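Radical SAM domain protein (Methanothrix thermoacetophila, PDB 6Y1X) is NifB, a radical SAM carbide synthase that carries [4Fe-4S] clusters and acts in the biosynthesis of the nitrogenase iron-molybdenum cofactor. Local coordinates at residues 226-229 and 230-234; 194-197 and 198-202. One frame throughout, in Å; residues are numbered along the deposited sequence.

Contact 1 (226-229 and 230-234)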
ATOM      1  N   ASP A 226       0.301 -14.889 -11.380  1.00 17.54           N
ATOM      2  CA  ASP A 226      -1.045 -14.681 -11.904  1.00 24.50           C
ATOM      3  C   ASP A 226      -2.009 -15.818 -11.576  1.00 28.99           C
ATOM      4  O   ASP A 226      -3.224 -15.601 -11.608  1.00 33.42           O
ATOM      5  CB  ASP A 226      -0.989 -14.437 -13.413  1.00 31.72           C
ATOM      6  CG  ASP A 226      -0.396 -15.608 -14.178  1.00 40.60           C
ATOM      7  OD1 ASP A 226       0.759 -15.981 -13.890  1.00 43.83           O
ATOM      8  OD2 ASP A 226      -1.076 -16.131 -15.085  1.00 49.20           O
ATOM      9  N   LYS A 227      -1.520 -17.013 -11.239  1.00 25.13           N
ATOM     10  CA  LYS A 227      -2.388 -17.992 -10.592  1.00 24.74           C
ATOM     11  C   LYS A 227      -2.151 -18.095  -9.093  1.00 27.78           C
ATOM     12  O   LYS A 227      -3.046 -18.543  -8.371  1.00 31.89           O
ATOM     13  CB  LYS A 227      -2.255 -19.379 -11.246  1.00 28.36           C
ATOM     14  CG  LYS A 227      -0.869 -20.011 -11.285  1.00 25.78           C
ATOM     15  CD  LYS A 227      -0.931 -21.332 -12.065  1.00 34.02           C
ATOM     16  CE  LYS A 227       0.216 -22.279 -11.755  1.00 37.73           C
ATOM     17  NZ  LYS A 227       1.427 -21.603 -11.219  1.00 50.07           N
ATOM     18  N   HIS A 228      -0.986 -17.666  -8.610  1.00 22.56           N
ATOM     19  CA  HIS A 228      -0.730 -17.641  -7.174  1.00 15.46           C
ATOM     20  C   HIS A 228      -1.647 -16.665  -6.444  1.00 20.13           C
ATOM     21  O   HIS A 228      -1.846 -16.798  -5.232  1.00 17.58           O
ATOM     22  CB  HIS A 228       0.738 -17.283  -6.923  1.00 17.56           C
ATOM     23  CG  HIS A 228       1.131 -17.269  -5.477  1.00 16.77           C
ATOM     24  ND1 HIS A 228       0.971 -18.359  -4.650  1.00 16.50           N
ATOM     25  CD2 HIS A 228       1.718 -16.309  -4.724  1.00 15.19           C
ATOM     26  CE1 HIS A 228       1.420 -18.065  -3.444  1.00 19.30           C
ATOM     27  NE2 HIS A 228       1.882 -16.827  -3.463  1.00 17.95           N
ATOM     28  N   VAL A 229      -2.218 -15.694  -7.155  1.00 15.00           N
ATOM     29  CA  VAL A 229      -3.079 -14.701  -6.515  1.00 21.05           C
ATOM     30  C   VAL A 229      -4.259 -15.364  -5.813  1.00 15.23           C
ATOM     31  O   VAL A 229      -4.780 -14.831  -4.828  1.00 15.36           O
ATOM     32  CB  VAL A 229      -3.540 -13.639  -7.540  1.00 22.79           C
ATOM     33  CG1 VAL A 229      -4.432 -14.247  -8.604  1.00 19.22           C
ATOM     34  CG2 VAL A 229      -4.228 -12.471  -6.842  1.00 23.67           C
ATOM     35  N   PHE A 230      -4.699 -16.531  -6.295  1.00 17.99           N
ATOM     36  CA  PHE A 230      -5.737 -17.279  -5.589  1.00 18.85           C
ATOM     37  C   PHE A 230      -5.278 -17.668  -4.185  1.00 19.98           C
ATOM     38  O   PHE A 230      -6.037 -17.538  -3.215  1.00 18.31           O
ATOM     39  CB  PHE A 230      -6.134 -18.518  -6.389  1.00 23.25           C
ATOM     40  CG  PHE A 230      -6.954 -18.212  -7.607  1.00 24.98           C
ATOM     41  CD1 PHE A 230      -8.337 -18.177  -7.545  1.00 32.04           C
ATOM     42  CD2 PHE A 230      -6.335 -17.990  -8.829  1.00 21.41           C
ATOM     43  CE1 PHE A 230      -9.092 -17.895  -8.674  1.00 35.11           C
ATOM     44  CE2 PHE A 230      -7.083 -17.710  -9.965  1.00 24.16           C
ATOM     45  CZ  PHE A 230      -8.461 -17.664  -9.887  1.00 28.92           C
ATOM     46  N   ASP A 231      -4.034 -18.142  -4.058  1.00 16.22           N
ATOM     47  CA  ASP A 231      -3.489 -18.464  -2.742  1.00 19.54           C
ATOM     48  C   ASP A 231      -3.375 -17.214  -1.874  1.00 21.28           C
ATOM     49  O   ASP A 231      -3.587 -17.269  -0.657  1.00 16.34           O
ATOM     50  CB  ASP A 231      -2.114 -19.115  -2.893  1.00 18.56           C
ATOM     51  CG  ASP A 231      -2.188 -20.561  -3.340  1.00 33.43           C
ATOM     52  OD1 ASP A 231      -3.233 -21.217  -3.134  1.00 40.11           O
ATOM     53  OD2 ASP A 231      -1.191 -21.036  -3.924  1.00 39.13           O
ATOM     54  N   ILE A 232      -3.004 -16.082  -2.476  1.00 23.26           N
ATOM     55  CA  ILE A 232      -2.934 -14.830  -1.721  1.00 16.22           C
ATOM     56  C   ILE A 232      -4.301 -14.475  -1.154  1.00 20.07           C
ATOM     57  O   ILE A 232      -4.435 -14.139   0.029  1.00 16.89           O
ATOM     58  CB  ILE A 232      -2.388 -13.689  -2.597  1.00 16.34           C
ATOM     59  CG1 ILE A 232      -0.968 -13.991  -3.077  1.00 11.50           C
ATOM     60  CG2 ILE A 232      -2.462 -12.346  -1.848  1.00 13.76           C
ATOM     61  CD1 ILE A 232      -0.477 -12.989  -4.102  1.00 11.90           C
ATOM     62  N   ALA A 233      -5.333 -14.514  -2.006  1.00 18.78           N
ATOM     63  CA  ALA A 233      -6.677 -14.142  -1.575  1.00 18.74           C
ATOM     64  C   ALA A 233      -7.167 -15.015  -0.430  1.00 14.04           C
ATOM     65  O   ALA A 233      -7.747 -14.511   0.540  1.00 17.95           O
ATOM     66  CB  ALA A 233      -7.643 -14.225  -2.753  1.00 16.54           C
ATOM     67  N   ARG A 234      -6.957 -16.328  -0.527  1.00 13.92           N
ATOM     68  CA  ARG A 234      -7.388 -17.214   0.547  1.00 18.08           C
ATOM     69  C   ARG A 234      -6.680 -16.880   1.854  1.00 22.40           C
ATOM     70  O   ARG A 234      -7.308 -16.845   2.919  1.00 21.34           O
ATOM     71  CB  ARG A 234      -7.154 -18.673   0.152  1.00 21.69           C
ATOM     72  CG  ARG A 234      -8.162 -19.202  -0.867  1.00 22.84           C
ATOM     73  CD  ARG A 234      -7.980 -20.690  -1.122  1.00 28.48           C
ATOM     74  NE  ARG A 234      -6.825 -20.989  -1.967  1.00 30.27           N
ATOM     75  CZ  ARG A 234      -6.884 -21.160  -3.287  1.00 32.55           C
ATOM     76  NH1 ARG A 234      -5.782 -21.430  -3.975  1.00 33.37           N
ATOM     77  NH2 ARG A 234      -8.049 -21.086  -3.921  1.00 21.76           N
TER

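Contact 2 (194-197 and 198-202)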
ATOM      1  N   LYS A 194      11.885 -14.330   2.081  1.00 17.47           N
ATOM      2  CA  LYS A 194      11.351 -14.894   3.320  1.00 15.99           C
ATOM      3  C   LYS A 194      11.267 -13.841   4.414  1.00 18.88           C
ATOM      4  O   LYS A 194      10.316 -13.838   5.204  1.00 19.22           O
ATOM      5  CB  LYS A 194      12.208 -16.072   3.782  1.00 24.66           C
ATOM      6  CG  LYS A 194      12.092 -17.324   2.927  1.00 28.95           C
ATOM      7  CD  LYS A 194      13.045 -18.398   3.424  1.00 34.68           C
ATOM      8  CE  LYS A 194      12.456 -19.789   3.285  1.00 38.69           C
ATOM      9  NZ  LYS A 194      11.257 -19.957   4.153  1.00 39.62           N
ATOM     10  N   ILE A 195      12.258 -12.950   4.491  1.00 20.89           N
ATOM     11  CA  ILE A 195      12.203 -11.896   5.497  1.00 18.67           C
ATOM     12  C   ILE A 195      11.027 -10.977   5.219  1.00 20.82           C
ATOM     13  O   ILE A 195      10.274 -10.609   6.131  1.00 19.07           O
ATOM     14  CB  ILE A 195      13.526 -11.111   5.528  1.00 20.10           C
ATOM     15  CG1 ILE A 195      14.638 -11.943   6.177  1.00 15.65           C
ATOM     16  CG2 ILE A 195      13.335  -9.763   6.228  1.00 15.96           C
ATOM     17  CD1 ILE A 195      16.030 -11.420   5.883  1.00 20.86           C
ATOM     18  N   LEU A 196      10.834 -10.615   3.949  1.00 14.78           N
ATOM     19  CA  LEU A 196       9.735  -9.731   3.595  1.00 16.78           C
ATOM     20  C   LEU A 196       8.394 -10.369   3.921  1.00 16.54           C
ATOM     21  O   LEU A 196       7.561  -9.767   4.606  1.00 16.04           O
ATOM     22  CB  LEU A 196       9.806  -9.376   2.109  1.00 16.26           C
ATOM     23  CG  LEU A 196       8.658  -8.521   1.564  1.00 22.78           C
ATOM     24  CD1 LEU A 196       8.611  -7.159   2.244  1.00 23.17           C
ATOM     25  CD2 LEU A 196       8.762  -8.365   0.053  1.00 22.98           C
ATOM     26  N   LEU A 197       8.189 -11.619   3.482  1.00 11.84           N
ATOM     27  CA  LEU A 197       6.883 -12.251   3.662  1.00 13.73           C
ATOM     28  C   LEU A 197       6.535 -12.455   5.131  1.00 19.37           C
ATOM     29  O   LEU A 197       5.388 -12.236   5.540  1.00 21.48           O
ATOM     30  CB  LEU A 197       6.869 -13.601   2.948  1.00 17.19           C
ATOM     31  CG  LEU A 197       5.608 -14.448   3.129  1.00 20.98           C
ATOM     32  CD1 LEU A 197       4.374 -13.678   2.681  1.00 20.85           C
ATOM     33  CD2 LEU A 197       5.726 -15.789   2.421  1.00 20.70           C
ATOM     34  N   ASP A 198       7.492 -12.921   5.929  1.00 22.08           N
ATOM     35  CA  ASP A 198       7.227 -13.104   7.351  1.00 25.20           C
ATOM     36  C   ASP A 198       6.812 -11.796   8.018  1.00 23.51           C
ATOM     37  O   ASP A 198       5.908 -11.780   8.862  1.00 22.73           O
ATOM     38  CB  ASP A 198       8.429 -13.754   8.028  1.00 39.54           C
ATOM     39  CG  ASP A 198       8.499 -15.256   7.747  1.00 63.35           C
ATOM     40  OD1 ASP A 198       8.938 -15.645   6.644  1.00 70.59           O
ATOM     41  OD2 ASP A 198       8.079 -16.051   8.614  1.00 74.03           O
ATOM     42  N   ASN A 199       7.460 -10.686   7.651  1.00 15.81           N
ATOM     43  CA  ASN A 199       7.099  -9.391   8.223  1.00 22.54           C
ATOM     44  C   ASN A 199       5.739  -8.913   7.719  1.00 16.61           C
ATOM     45  O   ASN A 199       4.940  -8.384   8.499  1.00 19.62           O
ATOM     46  CB  ASN A 199       8.179  -8.354   7.913  1.00 27.03           C
ATOM     47  CG  ASN A 199       9.327  -8.389   8.908  1.00 36.26           C
ATOM     48  OD1 ASN A 199       9.449  -9.321   9.702  1.00 34.57           O
ATOM     49  ND2 ASN A 199      10.175  -7.370   8.869  1.00 38.54           N
ATOM     50  N   GLN A 200       5.463  -9.073   6.422  1.00 17.86           N
ATOM     51  CA  GLN A 200       4.150  -8.701   5.894  1.00 14.72           C
ATOM     52  C   GLN A 200       3.031  -9.424   6.635  1.00 20.52           C
ATOM     53  O   GLN A 200       2.041  -8.809   7.043  1.00 21.17           O
ATOM     54  CB  GLN A 200       4.061  -9.011   4.398  1.00 13.43           C
ATOM     55  CG  GLN A 200       4.999  -8.218   3.503  1.00 13.98           C
ATOM     56  CD  GLN A 200       5.060  -8.785   2.090  1.00 17.93           C
ATOM     57  OE1 GLN A 200       5.314  -9.974   1.900  1.00 18.72           O
ATOM     58  NE2 GLN A 200       4.841  -7.933   1.093  1.00 15.12           N
ATOM     59  N   LEU A 201       3.176 -10.735   6.827  1.00 19.57           N
ATOM     60  CA  LEU A 201       2.116 -11.494   7.484  1.00 19.34           C
ATOM     61  C   LEU A 201       1.987 -11.110   8.951  1.00 24.90           C
ATOM     62  O   LEU A 201       0.869 -10.945   9.454  1.00 21.97           O
ATOM     63  CB  LEU A 201       2.361 -12.994   7.340  1.00 20.68           C
ATOM     64  CG  LEU A 201       2.343 -13.515   5.900  1.00 29.06           C
ATOM     65  CD1 LEU A 201       2.646 -15.009   5.865  1.00 27.20           C
ATOM     66  CD2 LEU A 201       1.015 -13.201   5.212  1.00 26.65           C
ATOM     67  N   LYS A 202       3.113 -10.994   9.667  1.00 23.24           N
ATOM     68  CA  LYS A 202       3.051 -10.561  11.063  1.00 17.38           C
ATOM     69  C   LYS A 202       2.445  -9.170  11.191  1.00 17.20           C
ATOM     70  O   LYS A 202       1.687  -8.896  12.129  1.00 18.32           O
ATOM     71  CB  LYS A 202       4.443 -10.591  11.695  1.00 31.75           C
ATOM     72  CG  LYS A 202       5.008 -11.988  11.916  1.00 46.31           C
ATOM     73  CD  LYS A 202       6.408 -11.928  12.514  1.00 54.64           C
ATOM     74  CE  LYS A 202       6.784 -13.230  13.213  1.00 55.43           C
ATOM     75  NZ  LYS A 202       6.804 -14.392  12.278  1.00 49.01           N
TER

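Contact 1 (226-229 and 230-234)
His228 and Asp231 meet where the chain enters helix 229-239, which follows strand 213-220 in the partial, open (beta/alpha)6 barrel of the radical SAM fold. Their side chains cross at about a right angle, with imidazole and carboxylate planes 78° apart. Asp231 OD2 lies at the edge of the ring, 3.5 Å from His228 ND1, a contact without hydrogen-bond geometry. The ring is anchored instead through NE2, which accepts a hydrogen bond from the backbone N of Val168. Because chi1 of -178° swings CG to the side of the carbonyl carbon, the ring also reaches Ile232, whose CG1 stands 3.9 Å from His228 CD2. An alanine here is likely to leave the Val168 amide without its acceptor and a gap beside Ile232. Apolar Val229 and Ile232 suit the buried side, where both touch Thr218 of strand 213-220. In the backbone, Ile232 N bonds to His228 O at 3.1 Å and Ala233 N to Val229 O at 2.9 Å. Phe230 packs against Leu273 of helix 263-273, with Lys227 O in its ring plane, 3.4 Å from Phe230 CD2. Arg234 NH1 forms a salt bridge with Asp231 OD1, reaching it at 2.7 Å from above the carboxylate plane.

Contact 2 (194-197 and 198-202)
Gln200 folds back over Leu196 and Leu197, one turn earlier in helix 189-209, which runs from the antiparallel strand 185-188 to strand 213-220 of the open radical SAM barrel. Gln200 CB lies 3.6 Å from Leu196 O, the same carbonyl that accepts the backbone N of Gln200 at 2.9 Å in a regular i to i+4 bond. Placed anti to the carbonyl carbon by chi1 of -65°, Gln200 CG comes closer still, 3.2 Å from Leu196 O. Gln200 CD then rests 3.6 Å from Leu196 CG, so the amide lies against the leucine branch. At the tip the two polar atoms part: Gln200 OE1 is 3.3 Å from Leu197 CA, whereas NE2 donates to Asn142 O. Glutamine suits this buried place because its aliphatic stem can pack on leucine while its NH2 serves the carbonyl of Asn142, a residue lining an iron-sulfur cluster pocket; that cluster is about 8 Å from the Leu196 side chain. Leu197 and Leu201 meet at a slant, Leu197 CD1 3.8 Å from Leu201 CG. Leu196 faces Tyr177 and Val180 of strand 177-182, Leu197 touches Pro170 of helix 170-173, and Asn199 packs on Pro147 of helix 146-156.

How the contacts relate
Running from the N terminus, the chain reaches contact 2 first, within helix 189-209, then passes through strand 213-220 and a short loop into contact 1 at the start of helix 229-239. Each contact is local, nine residues of continuous chain whose main partners lie three or four apart, so they lie in series and neither nests within nor crosses the other. The centres of contacts 1 and 2 are about 17 Å apart, and the two do not touch. Contact 2 joins its helix to strand 177-182 and to the loop carrying Leu144, near Cys63, which binds an iron-sulfur cluster. Contact 1, away from both clusters, ties its helix to strands 213-220 and 243-248 and to helix 263-273.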